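Local coordinates for V-type ATP synthase alpha chain (Thermoplasma volcanium, PDB 4O1S), which is an intein of the hedgehog/intein (Hint) clan, a mainly beta-stranded protein element named after the V-ATPase subunit A that hosts it, at residues 78-83 with 138-143; 111-116 with 132-137; 119-124 with 163-168. One frame throughout, in Å; residues are numbered along the deposited sequence.

Contact 1 of 3, residues 78-83 with 138-143; sequences LVRIET and AYEKGD. With SO4 (sulfate ion), chain F.
R80 and A138, and likewise L78 and E140, face each other as antiparallel hydrogen-bonded pairs, with V79 and Y139 forming the non-hydrogen-bonded pair between them. The strand directions are 153° apart. Each hydrogen-bonded pair exchanges two bonds: R80 N lies 2.8 Å from A138 O, E140 N lies 3.1 Å from L78 O, and both are matched by a return bond. Between the rungs, V79 CA makes a CA-H...O contact of 3.3 Å with A138 O.

Charged contacts occupy the face bearing R80 and E140. These two form a side-on salt bridge, with R80 NE and NH2 each 2.8 Å from the single atom E140 OE1. Both nitrogens reach OE1 from the same face of the carboxylate, above its plane, whereas OE1 itself lies near the guanidinium plane; the two flat groups are turned 46° apart. E140 has CG anti to its own backbone N (chi1 -166°) and extends beyond it, which carries the carboxylate across to the NE side of the arginine. A sulfate, probably from the crystallisation liquor, lies at the same guanidinium: its O3 accepts from R80 NH2 at 3.0 Å, and its O1 accepts weakly from NH1. S90 OG is hydrogen-bonded to NH1 as well, and S7 OG also binds the sulfate. Carboxylate and sulfate together fix the rotation of the guanidinium in this crystal.

Apolar contact falls on the other face, where V79 CG1 meets the edge of the Y139 ring, 3.7 Å from CE1, the two side chains running in the same direction. Strand 77-83 also pairs with strand 88-91 on its far side, so this ladder is an inner pairing of an antiparallel sheet in the beta-rich Hint fold.

Contact 2 of 3, residues 111-116 with 132-137; sequences SNLKVG and DRVKSI
G116 N bonds to V134 O at 2.9 Å in a nearly straight line (174° at the hydrogen), joining a loop to a strand whose end-to-end directions differ by 129°. Beside this bond the CA atoms of V115 and V134 approach to 5.1 Å.

I137 supplies much of the side-chain contact through its terminal methyl. CD1 sits 3.9 Å from L113 CB and also reaches the loop backbone at L113 O and K114 C, so the methyl touches both side chain and peptide. In I137, CG1 lies anti to the carbonyl carbon (chi1 -57°) and the chain runs on extended to CD1, which reaches the loop. L113 turns back toward the strand as well: CD2 approaches V134 CG1 at 4.2 Å, and the L113 side chain as a whole crosses I137 at a slant.

The strand is irregular here. K135 and S136 both face E82 of strand 77-83, a classic beta bulge within the antiparallel sheet of this Hint fold, and V115 packs beside it with CG1 4.0 Å from K135 O. V115 also borders V134, whose CG2 lies 3.5 Å from V115 CA, and V115 CG1 comes to 4.3 Å from I137 CG1.

G116 has a backbone conformation in which a CB would press against the carbonyl O of V115. Behind the loop, L113 and V134 both touch I81 and I119, side chains of the two strands flanking 129-141 in the sheet, and D117 OD2 accepts a bond from K114 N.

Contact 3 of 3, residues 119-124 with 163-168; sequences IAAVAE and GLLVLH
A121 and L165 form a single backbone bridge, their CA atoms 4.2 Å apart, where edge strand 118-122 of one antiparallel sheet of the Hint fold meets strand 165-168 of another. The axes are 121° apart, consistent with a pairing that does not run on into a longer ladder. Two bonds frame the bridge. V166 N donates to A120 O at 3.1 Å, tilted 32° from the carbonyl plane, and V122 N donates to L164 O at 2.8 Å, also from outside the plane of its acceptor.

Side chains fill in around these bonds. I119 places CG1 between its backbone N and carbonyl carbon (chi1 65°), and this sends CD1 to L165 CD2, 3.6 Å away, the two chains meeting at a slant. V122 meets two partners, each crossing it at about a right angle: its CG2 lies 3.7 Å from V166 CG2, while its CB is 4.0 Å from L164 CB. The L164 side chain runs past V122 O. A120 CB packs against V166 CB, and A121 CB against L165 CD2.

Further out, F98 of strand 96-101 touches both A120 and V166, and I159 of strand 158-160 touches V122 and L164, closing the apolar cluster from the second sheet. On the first sheet's side, F131, T130 and V134 of strand 129-141 back the segment 119-123. R87 NE is hydrogen-bonded to G163 O, at the turn that leads into L164. At that turn a water donates to V122 O at 2.7 Å, and weakly to G163 O at 3.3 Å.

Following the chain from the N terminus, the first of these segments is on strand 77-83; the chain then passes residues 111-116 and 119-124, returns along strand 129-141 and reaches 163-168 near its C-terminal end. Contact 1 closes the loop from 78-83 to 138-143, and contact 2, joining 111-116 to 132-137, nests inside it. Contact 3 starts within both loops but ends at 163-168, beyond them, and so crosses each. Contacts 1 and 2 share strand 129-141 and meet where T83 OG1 probably bonds to D132 OD2. I119 links contact 3 to both, through T83, V134 and L113. Together they tie the four-stranded sheet, its covering loop and the neighbouring sheet that holds strand 165-168.

Contact 1 of 3, residues 78-83 with 138-143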
ATOM      1  N   LEU A  78       1.293 -10.752  -9.126  1.00 28.83           N
ATOM      2  CA  LEU A  78       1.909  -9.718  -8.314  1.00 28.59           C
ATOM      3  C   LEU A  78       2.961  -9.002  -9.177  1.00 26.07           C
ATOM      4  O   LEU A  78       3.668  -9.643  -9.980  1.00 27.79           O
ATOM      5  CB  LEU A  78       2.580 -10.352  -7.100  1.00 24.71           C
ATOM      6  CG  LEU A  78       2.094 -10.076  -5.681  1.00 27.85           C
ATOM      7  CD1 LEU A  78       0.714  -9.440  -5.602  1.00 18.37           C
ATOM      8  CD2 LEU A  78       2.174 -11.369  -4.861  1.00 22.82           C
ATOM      9  N   VAL A  79       3.041  -7.681  -9.027  1.00 18.68           N
ATOM     10  CA  VAL A  79       4.119  -6.887  -9.614  1.00 24.48           C
ATOM     11  C   VAL A  79       5.085  -6.473  -8.509  1.00 29.44           C
ATOM     12  O   VAL A  79       4.693  -5.820  -7.538  1.00 27.27           O
ATOM     13  CB  VAL A  79       3.557  -5.630 -10.252  1.00 26.85           C
ATOM     14  CG1 VAL A  79       4.666  -4.878 -10.990  1.00 20.76           C
ATOM     15  CG2 VAL A  79       2.376  -5.994 -11.176  1.00 16.18           C
ATOM     16  N   ARG A  80       6.343  -6.879  -8.632  1.00 31.44           N
ATOM     17  CA  ARG A  80       7.320  -6.583  -7.586  1.00 23.96           C
ATOM     18  C   ARG A  80       8.214  -5.499  -8.120  1.00 29.48           C
ATOM     19  O   ARG A  80       8.798  -5.627  -9.200  1.00 37.78           O
ATOM     20  CB  ARG A  80       8.137  -7.819  -7.225  1.00 20.54           C
ATOM     21  CG  ARG A  80       7.322  -9.107  -7.260  1.00 24.56           C
ATOM     22  CD  ARG A  80       7.870 -10.082  -6.272  1.00 27.18           C
ATOM     23  NE  ARG A  80       7.161 -11.364  -6.215  1.00 38.48           N
ATOM     24  CZ  ARG A  80       6.391 -11.750  -5.193  1.00 39.11           C
ATOM     25  NH1 ARG A  80       6.198 -10.929  -4.153  1.00 30.01           N
ATOM     26  NH2 ARG A  80       5.810 -12.956  -5.212  1.00 35.54           N
ATOM     27  N   ILE A  81       8.287  -4.413  -7.371  1.00 31.98           N
ATOM     28  CA  ILE A  81       8.990  -3.214  -7.805  1.00 29.14           C
ATOM     29  C   ILE A  81      10.158  -2.899  -6.890  1.00 31.93           C
ATOM     30  O   ILE A  81      10.039  -2.902  -5.657  1.00 33.21           O
ATOM     31  CB  ILE A  81       8.054  -2.011  -7.767  1.00 24.01           C
ATOM     32  CG1 ILE A  81       6.827  -2.296  -8.627  1.00 27.18           C
ATOM     33  CG2 ILE A  81       8.779  -0.745  -8.216  1.00 13.32           C
ATOM     34  CD1 ILE A  81       5.634  -1.469  -8.256  1.00 18.69           C
ATOM     35  N   GLU A  82      11.287  -2.600  -7.501  1.00 29.60           N
ATOM     36  CA  GLU A  82      12.462  -2.242  -6.743  1.00 32.01           C
ATOM     37  C   GLU A  82      13.083  -0.973  -7.320  1.00 29.43           C
ATOM     38  O   GLU A  82      13.230  -0.830  -8.547  1.00 30.31           O
ATOM     39  CB  GLU A  82      13.436  -3.380  -6.839  1.00 36.94           C
ATOM     40  CG  GLU A  82      14.257  -3.579  -5.653  1.00 44.05           C
ATOM     41  CD  GLU A  82      14.691  -4.991  -5.631  1.00 64.94           C
ATOM     42  OE1 GLU A  82      15.919  -5.222  -5.593  1.00 79.28           O
ATOM     43  OE2 GLU A  82      13.791  -5.867  -5.709  1.00 65.96           O
ATOM     44  N   THR A  83      13.448  -0.053  -6.436  1.00 26.45           N
ATOM     45  CA  THR A  83      14.010   1.232  -6.860  1.00 27.51           C
ATOM     46  C   THR A  83      15.510   1.263  -6.655  1.00 31.54           C
ATOM     47  O   THR A  83      16.071   0.452  -5.920  1.00 35.88           O
ATOM     48  CB  THR A  83      13.424   2.385  -6.056  1.00 21.42           C
ATOM     49  OG1 THR A  83      13.762   2.215  -4.672  1.00 20.14           O
ATOM     50  CG2 THR A  83      11.915   2.425  -6.199  1.00 19.71           C
ATOM     51  N   ALA A 138       9.141  -6.917 -11.632  1.00 34.89           N
ATOM     52  CA  ALA A 138       9.005  -8.355 -11.874  1.00 32.81           C
ATOM     53  C   ALA A 138       7.540  -8.741 -11.900  1.00 34.00           C
ATOM     54  O   ALA A 138       6.758  -8.322 -11.021  1.00 37.63           O
ATOM     55  CB  ALA A 138       9.725  -9.145 -10.803  1.00 25.31           C
ATOM     56  N   TYR A 139       7.162  -9.526 -12.904  1.00 28.23           N
ATOM     57  CA  TYR A 139       5.803 -10.062 -12.974  1.00 25.76           C
ATOM     58  C   TYR A 139       5.832 -11.525 -12.557  1.00 26.63           C
ATOM     59  O   TYR A 139       6.669 -12.298 -13.021  1.00 36.23           O
ATOM     60  CB  TYR A 139       5.224  -9.908 -14.385  1.00 27.69           C
ATOM     61  CG  TYR A 139       5.225  -8.483 -14.900  1.00 36.32           C
ATOM     62  CD1 TYR A 139       5.010  -7.430 -14.048  1.00 35.33           C
ATOM     63  CD2 TYR A 139       5.443  -8.199 -16.239  1.00 51.54           C
ATOM     64  CE1 TYR A 139       5.015  -6.142 -14.500  1.00 40.13           C
ATOM     65  CE2 TYR A 139       5.452  -6.894 -16.705  1.00 57.68           C
ATOM     66  CZ  TYR A 139       5.241  -5.865 -15.819  1.00 50.65           C
ATOM     67  OH  TYR A 139       5.252  -4.541 -16.230  1.00 57.48           O
ATOM     68  N   GLU A 140       4.934 -11.899 -11.656  1.00 24.22           N
ATOM     69  CA  GLU A 140       4.912 -13.263 -11.148  1.00 24.32           C
ATOM     70  C   GLU A 140       3.489 -13.818 -11.088  1.00 30.58           C
ATOM     71  O   GLU A 140       2.571 -13.189 -10.544  1.00 29.77           O
ATOM     72  CB  GLU A 140       5.557 -13.305  -9.767  1.00 17.47           C
ATOM     73  CG  GLU A 140       5.886 -14.697  -9.297  1.00 34.02           C
ATOM     74  CD  GLU A 140       6.434 -14.730  -7.868  1.00 40.82           C
ATOM     75  OE1 GLU A 140       7.230 -13.835  -7.488  1.00 36.33           O
ATOM     76  OE2 GLU A 140       6.061 -15.660  -7.123  1.00 42.06           O
ATOM     77  N   LYS A 141       3.310 -14.999 -11.658  1.00 34.45           N
ATOM     78  CA  LYS A 141       2.048 -15.714 -11.560  1.00 31.61           C
ATOM     79  C   LYS A 141       2.133 -16.725 -10.417  1.00 33.00           C
ATOM     80  O   LYS A 141       3.138 -17.423 -10.283  1.00 36.56           O
ATOM     81  CB  LYS A 141       1.761 -16.420 -12.872  1.00 26.95           C
ATOM     82  CG  LYS A 141       0.454 -17.145 -12.932  1.00 30.55           C
ATOM     83  CD  LYS A 141       0.109 -17.402 -14.395  1.00 42.09           C
ATOM     84  CE  LYS A 141      -1.205 -18.143 -14.528  1.00 50.62           C
ATOM     85  NZ  LYS A 141      -1.179 -19.448 -13.791  1.00 54.26           N
ATOM     86  N   GLY A 142       1.091 -16.784  -9.586  1.00 34.53           N
ATOM     87  CA  GLY A 142       1.029 -17.695  -8.444  1.00 33.80           C
ATOM     88  C   GLY A 142      -0.356 -17.708  -7.797  1.00 34.14           C
ATOM     89  O   GLY A 142      -1.346 -17.361  -8.441  1.00 30.37           O
ATOM     90  N   ASP A 143      -0.443 -18.125  -6.535  1.00 37.97           N
ATOM     91  CA  ASP A 143      -1.718 -18.084  -5.814  1.00 40.23           C
ATOM     92  C   ASP A 143      -1.548 -17.200  -4.577  1.00 40.63           C
ATOM     93  O   ASP A 143      -1.346 -17.681  -3.454  1.00 43.01           O
ATOM     94  CB  ASP A 143      -2.228 -19.495  -5.445  1.00 30.92           C
ATOM     95  CG  ASP A 143      -3.644 -19.479  -4.787  1.00 67.92           C
ATOM     96  OD1 ASP A 143      -4.525 -18.669  -5.205  1.00 58.24           O
ATOM     97  OD2 ASP A 143      -3.871 -20.294  -3.851  1.00 65.66           O
TER
HETATM   98  S   SO4 F 204       4.301 -13.748  -1.521  1.00 84.74           S
HETATM   99  O1  SO4 F 204       4.762 -12.350  -1.521  1.00 75.12           O
HETATM  100  O2  SO4 F 204       2.863 -13.822  -1.236  1.00 86.50           O
HETATM  101  O3  SO4 F 204       4.569 -14.345  -2.834  1.00 88.19           O
HETATM  102  O4  SO4 F 204       5.006 -14.521  -0.491  1.00 87.74           O

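Contact 2 of 3, residues 111-116 with 132-137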
ATOM      1  N   SER A 111       0.990  -2.344 -13.658  1.00 31.04           N
ATOM      2  CA  SER A 111       1.152  -2.981 -14.955  1.00 29.76           C
ATOM      3  C   SER A 111       1.563  -2.013 -16.065  1.00 30.51           C
ATOM      4  O   SER A 111       1.889  -2.460 -17.149  1.00 34.11           O
ATOM      5  CB  SER A 111      -0.126  -3.709 -15.344  1.00 29.06           C
ATOM      6  OG  SER A 111      -1.196  -2.791 -15.445  1.00 41.87           O
ATOM      7  N   ASN A 112       1.557  -0.700 -15.820  1.00 24.96           N
ATOM      8  CA  ASN A 112       2.027   0.231 -16.865  1.00 26.35           C
ATOM      9  C   ASN A 112       3.322   0.926 -16.504  1.00 31.08           C
ATOM     10  O   ASN A 112       3.945   1.604 -17.329  1.00 27.26           O
ATOM     11  CB  ASN A 112       0.972   1.271 -17.221  1.00 29.58           C
ATOM     12  CG  ASN A 112      -0.236   0.660 -17.882  1.00 36.32           C
ATOM     13  OD1 ASN A 112      -0.117  -0.287 -18.666  1.00 46.86           O
ATOM     14  ND2 ASN A 112      -1.411   1.179 -17.554  1.00 29.48           N
ATOM     15  N   LEU A 113       3.710   0.765 -15.249  1.00 30.28           N
ATOM     16  CA  LEU A 113       5.012   1.202 -14.809  1.00 30.68           C
ATOM     17  C   LEU A 113       6.150   0.679 -15.719  1.00 33.27           C
ATOM     18  O   LEU A 113       6.130  -0.476 -16.185  1.00 46.90           O
ATOM     19  CB  LEU A 113       5.199   0.727 -13.384  1.00 32.85           C
ATOM     20  CG  LEU A 113       6.169   1.534 -12.548  1.00 37.84           C
ATOM     21  CD1 LEU A 113       5.707   2.987 -12.530  1.00 32.48           C
ATOM     22  CD2 LEU A 113       6.215   0.906 -11.144  1.00 37.31           C
ATOM     23  N   LYS A 114       7.127   1.540 -15.988  1.00 26.50           N
ATOM     24  CA  LYS A 114       8.316   1.155 -16.747  1.00 27.30           C
ATOM     25  C   LYS A 114       9.540   1.317 -15.868  1.00 30.45           C
ATOM     26  O   LYS A 114       9.576   2.206 -15.021  1.00 30.05           O
ATOM     27  CB  LYS A 114       8.511   2.045 -17.972  1.00 23.19           C
ATOM     28  CG  LYS A 114       7.241   2.443 -18.721  1.00 34.88           C
ATOM     29  CD  LYS A 114       6.526   1.259 -19.378  1.00 52.19           C
ATOM     30  CE  LYS A 114       5.263   1.718 -20.138  1.00 60.65           C
ATOM     31  NZ  LYS A 114       4.398   0.574 -20.563  1.00 63.75           N
ATOM     32  N   VAL A 115      10.545   0.469 -16.060  1.00 29.55           N
ATOM     33  CA  VAL A 115      11.823   0.740 -15.427  1.00 32.24           C
ATOM     34  C   VAL A 115      12.253   2.111 -15.906  1.00 37.06           C
ATOM     35  O   VAL A 115      11.932   2.526 -17.033  1.00 36.12           O
ATOM     36  CB  VAL A 115      12.900  -0.295 -15.771  1.00 30.06           C
ATOM     37  CG1 VAL A 115      12.400  -1.679 -15.428  1.00 34.73           C
ATOM     38  CG2 VAL A 115      13.293  -0.203 -17.246  1.00 27.10           C
ATOM     39  N   GLY A 116      12.935   2.830 -15.025  1.00 34.94           N
ATOM     40  CA  GLY A 116      13.295   4.203 -15.311  1.00 37.38           C
ATOM     41  C   GLY A 116      12.366   5.197 -14.640  1.00 33.93           C
ATOM     42  O   GLY A 116      12.819   6.249 -14.185  1.00 32.22           O
ATOM     43  N   ASP A 132      11.948   8.146  -6.662  1.00 34.58           N
ATOM     44  CA  ASP A 132      13.002   7.171  -6.797  1.00 33.76           C
ATOM     45  C   ASP A 132      12.819   6.423  -8.121  1.00 30.38           C
ATOM     46  O   ASP A 132      11.705   5.995  -8.458  1.00 27.21           O
ATOM     47  CB  ASP A 132      12.921   6.219  -5.603  1.00 33.10           C
ATOM     48  CG  ASP A 132      14.207   5.514  -5.347  1.00 36.76           C
ATOM     49  OD1 ASP A 132      15.118   5.663  -6.211  1.00 42.01           O
ATOM     50  OD2 ASP A 132      14.284   4.821  -4.296  1.00 30.13           O
ATOM     51  N   ARG A 133      13.899   6.294  -8.882  1.00 34.21           N
ATOM     52  CA  ARG A 133      13.831   5.598 -10.161  1.00 35.08           C
ATOM     53  C   ARG A 133      13.603   4.116  -9.900  1.00 36.58           C
ATOM     54  O   ARG A 133      14.274   3.517  -9.045  1.00 31.26           O
ATOM     55  CB  ARG A 133      15.120   5.794 -10.964  1.00 36.00           C
ATOM     56  CG  ARG A 133      15.295   7.238 -11.389  0.54 38.44           C
ATOM     57  CD  ARG A 133      16.469   7.467 -12.318  0.54 39.93           C
ATOM     58  NE  ARG A 133      16.271   8.713 -13.056  0.54 39.85           N
ATOM     59  CZ  ARG A 133      15.626   8.786 -14.215  0.54 33.06           C
ATOM     60  NH1 ARG A 133      15.150   7.676 -14.769  0.54 34.68           N
ATOM     61  NH2 ARG A 133      15.465   9.953 -14.826  0.54 21.14           N
ATOM     62  N   VAL A 134      12.646   3.516 -10.608  1.00 33.91           N
ATOM     63  CA  VAL A 134      12.539   2.078 -10.513  1.00 30.90           C
ATOM     64  C   VAL A 134      13.647   1.414 -11.331  1.00 29.76           C
ATOM     65  O   VAL A 134      13.886   1.753 -12.505  1.00 26.88           O
ATOM     66  CB  VAL A 134      11.118   1.508 -10.774  1.00 27.39           C
ATOM     67  CG1 VAL A 134      10.096   2.611 -10.893  1.00 30.93           C
ATOM     68  CG2 VAL A 134      11.093   0.545 -11.959  1.00 21.63           C
ATOM     69  N   LYS A 135      14.341   0.514 -10.632  1.00 20.59           N
ATOM     70  CA  LYS A 135      15.471  -0.250 -11.112  1.00 25.46           C
ATOM     71  C   LYS A 135      14.943  -1.506 -11.790  1.00 34.23           C
ATOM     72  O   LYS A 135      15.467  -1.955 -12.816  1.00 30.91           O
ATOM     73  CB  LYS A 135      16.296  -0.650  -9.891  1.00 27.38           C
ATOM     74  CG  LYS A 135      17.536  -1.480 -10.127  1.00 33.85           C
ATOM     75  CD  LYS A 135      18.051  -1.985  -8.769  1.00 45.16           C
ATOM     76  CE  LYS A 135      19.419  -2.649  -8.888  1.00 57.11           C
ATOM     77  NZ  LYS A 135      19.845  -3.242  -7.584  1.00 60.46           N
ATOM     78  N   SER A 136      13.909  -2.090 -11.197  1.00 35.81           N
ATOM     79  CA  SER A 136      13.400  -3.340 -11.721  1.00 39.27           C
ATOM     80  C   SER A 136      11.939  -3.590 -11.390  1.00 33.68           C
ATOM     81  O   SER A 136      11.444  -3.177 -10.349  1.00 34.44           O
ATOM     82  CB  SER A 136      14.214  -4.500 -11.184  1.00 39.12           C
ATOM     83  OG  SER A 136      13.395  -5.228 -10.304  1.00 44.60           O
ATOM     84  N   ILE A 137      11.268  -4.286 -12.300  1.00 30.59           N
ATOM     85  CA  ILE A 137       9.876  -4.672 -12.135  1.00 29.55           C
ATOM     86  C   ILE A 137       9.744  -6.128 -12.513  1.00 28.29           C
ATOM     87  O   ILE A 137      10.211  -6.545 -13.572  1.00 21.84           O
ATOM     88  CB  ILE A 137       8.963  -3.863 -13.058  1.00 28.85           C
ATOM     89  CG1 ILE A 137       9.134  -2.363 -12.788  1.00 25.76           C
ATOM     90  CG2 ILE A 137       7.544  -4.259 -12.835  1.00 21.73           C
ATOM     91  CD1 ILE A 137       8.404  -1.488 -13.745  1.00 23.05           C
TER

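Contact 3 of 3, residues 119-124 with 163-168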
ATOM      1  N   ILE A 119       9.181   6.951  -8.871  1.00 28.46           N
ATOM      2  CA  ILE A 119       7.967   6.796  -8.096  1.00 30.35           C
ATOM      3  C   ILE A 119       8.054   7.519  -6.773  1.00 28.52           C
ATOM      4  O   ILE A 119       9.138   7.733  -6.243  1.00 25.40           O
ATOM      5  CB  ILE A 119       7.542   5.321  -7.927  1.00 27.26           C
ATOM      6  CG1 ILE A 119       8.549   4.535  -7.103  1.00 20.37           C
ATOM      7  CG2 ILE A 119       7.364   4.666  -9.284  1.00 21.17           C
ATOM      8  CD1 ILE A 119       8.028   3.122  -6.788  1.00 15.65           C
ATOM      9  N   ALA A 120       6.893   7.913  -6.275  1.00 27.47           N
ATOM     10  CA  ALA A 120       6.775   8.691  -5.057  1.00 27.58           C
ATOM     11  C   ALA A 120       7.050   7.848  -3.807  1.00 34.24           C
ATOM     12  O   ALA A 120       6.461   6.781  -3.601  1.00 37.26           O
ATOM     13  CB  ALA A 120       5.385   9.325  -4.985  1.00 23.22           C
ATOM     14  N   ALA A 121       7.963   8.347  -2.986  1.00 28.63           N
ATOM     15  CA  ALA A 121       8.299   7.735  -1.727  1.00 22.25           C
ATOM     16  C   ALA A 121       8.338   8.853  -0.702  1.00 28.72           C
ATOM     17  O   ALA A 121       8.331  10.022  -1.063  1.00 36.40           O
ATOM     18  CB  ALA A 121       9.642   7.080  -1.822  1.00 12.22           C
ATOM     19  N   VAL A 122       8.390   8.500   0.576  1.00 27.05           N
ATOM     20  CA  VAL A 122       8.503   9.496   1.623  1.00 28.35           C
ATOM     21  C   VAL A 122       9.814   9.344   2.402  1.00 36.20           C
ATOM     22  O   VAL A 122      10.139   8.253   2.872  1.00 33.67           O
ATOM     23  CB  VAL A 122       7.334   9.364   2.565  1.00 32.64           C
ATOM     24  CG1 VAL A 122       7.516  10.254   3.766  1.00 32.14           C
ATOM     25  CG2 VAL A 122       6.084   9.715   1.830  1.00 40.38           C
ATOM     26  N   ALA A 123      10.570  10.434   2.530  1.00 33.27           N
ATOM     27  CA  ALA A 123      11.827  10.413   3.279  1.00 31.75           C
ATOM     28  C   ALA A 123      11.629  10.202   4.800  1.00 43.31           C
ATOM     29  O   ALA A 123      10.689  10.742   5.406  1.00 44.18           O
ATOM     30  CB  ALA A 123      12.587  11.702   3.024  1.00 26.35           C
ATOM     31  N   GLU A 124      12.527   9.435   5.417  1.00 46.76           N
ATOM     32  CA  GLU A 124      12.447   9.163   6.858  1.00 48.86           C
ATOM     33  C   GLU A 124      12.732  10.410   7.683  1.00 43.32           C
ATOM     34  O   GLU A 124      12.139  10.624   8.739  1.00 43.75           O
ATOM     35  CB  GLU A 124      13.453   8.078   7.243  1.00 64.47           C
ATOM     36  CG  GLU A 124      13.599   6.983   6.199  1.00 82.85           C
ATOM     37  CD  GLU A 124      13.571   5.584   6.806  1.00 97.28           C
ATOM     38  OE1 GLU A 124      13.935   5.445   8.000  1.00105.44           O
ATOM     39  OE2 GLU A 124      13.179   4.630   6.090  1.00 95.56           O
ATOM     40  N   GLY A 163      10.633   1.300   2.505  1.00 32.64           N
ATOM     41  CA  GLY A 163      11.143   2.594   2.080  1.00 27.35           C
ATOM     42  C   GLY A 163      10.044   3.612   1.870  1.00 32.26           C
ATOM     43  O   GLY A 163      10.213   4.568   1.115  1.00 32.51           O
ATOM     44  N   LEU A 164       8.913   3.387   2.536  1.00 33.29           N
ATOM     45  CA  LEU A 164       7.813   4.337   2.566  1.00 33.66           C
ATOM     46  C   LEU A 164       7.345   4.752   1.172  1.00 37.83           C
ATOM     47  O   LEU A 164       7.300   5.948   0.839  1.00 37.38           O
ATOM     48  CB  LEU A 164       8.191   5.577   3.380  1.00 30.01           C
ATOM     49  CG  LEU A 164       8.899   5.389   4.719  1.00 32.67           C
ATOM     50  CD1 LEU A 164       9.120   6.728   5.347  1.00 39.61           C
ATOM     51  CD2 LEU A 164       8.106   4.545   5.662  1.00 35.84           C
ATOM     52  N   LEU A 165       7.004   3.768   0.351  1.00 36.97           N
ATOM     53  CA  LEU A 165       6.389   4.079  -0.928  1.00 32.77           C
ATOM     54  C   LEU A 165       4.953   4.559  -0.706  1.00 35.40           C
ATOM     55  O   LEU A 165       4.307   4.254   0.328  1.00 30.80           O
ATOM     56  CB  LEU A 165       6.417   2.869  -1.846  1.00 28.73           C
ATOM     57  CG  LEU A 165       7.832   2.396  -2.172  1.00 36.33           C
ATOM     58  CD1 LEU A 165       7.821   0.948  -2.654  1.00 38.11           C
ATOM     59  CD2 LEU A 165       8.468   3.307  -3.224  1.00 31.94           C
ATOM     60  N   VAL A 166       4.472   5.331  -1.678  1.00 22.39           N
ATOM     61  CA  VAL A 166       3.187   5.973  -1.565  1.00 22.19           C
ATOM     62  C   VAL A 166       2.257   5.288  -2.536  1.00 28.78           C
ATOM     63  O   VAL A 166       2.489   5.310  -3.764  1.00 27.22           O
ATOM     64  CB  VAL A 166       3.271   7.489  -1.891  1.00 31.88           C
ATOM     65  CG1 VAL A 166       1.890   8.152  -1.701  1.00 24.29           C
ATOM     66  CG2 VAL A 166       4.342   8.168  -1.033  1.00 21.87           C
ATOM     67  N   LEU A 167       1.198   4.693  -1.992  1.00 36.71           N
ATOM     68  CA  LEU A 167       0.345   3.816  -2.786  1.00 40.81           C
ATOM     69  C   LEU A 167      -1.043   4.388  -2.915  1.00 38.77           C
ATOM     70  O   LEU A 167      -1.695   4.695  -1.915  1.00 43.61           O
ATOM     71  CB  LEU A 167       0.324   2.420  -2.176  1.00 44.70           C
ATOM     72  CG  LEU A 167       1.757   1.878  -2.112  1.00 53.52           C
ATOM     73  CD1 LEU A 167       1.967   0.727  -1.150  1.00 48.86           C
ATOM     74  CD2 LEU A 167       2.161   1.476  -3.507  1.00 58.19           C
ATOM     75  N   HIS A 168      -1.481   4.560  -4.157  1.00 37.89           N
ATOM     76  CA  HIS A 168      -2.831   5.051  -4.415  1.00 44.94           C
ATOM     77  C   HIS A 168      -3.883   3.942  -4.423  1.00 51.31           C
ATOM     78  O   HIS A 168      -4.268   3.431  -5.487  1.00 51.80           O
ATOM     79  CB  HIS A 168      -2.901   5.808  -5.727  1.00 39.45           C
ATOM     80  CG  HIS A 168      -4.212   6.477  -5.937  1.00 47.42           C
ATOM     81  ND1 HIS A 168      -4.973   6.292  -7.073  1.00 59.93           N
ATOM     82  CD2 HIS A 168      -4.930   7.303  -5.140  1.00 57.13           C
ATOM     83  CE1 HIS A 168      -6.085   6.993  -6.977  1.00 66.88           C
ATOM     84  NE2 HIS A 168      -6.085   7.622  -5.810  1.00 65.46           N
TER
HETATM   85  O   HOH W   1       4.384   6.111  -5.691  1.00 38.86           O
HETATM   86  O   HOH W   2      12.164   6.525   2.885  1.00 20.51           O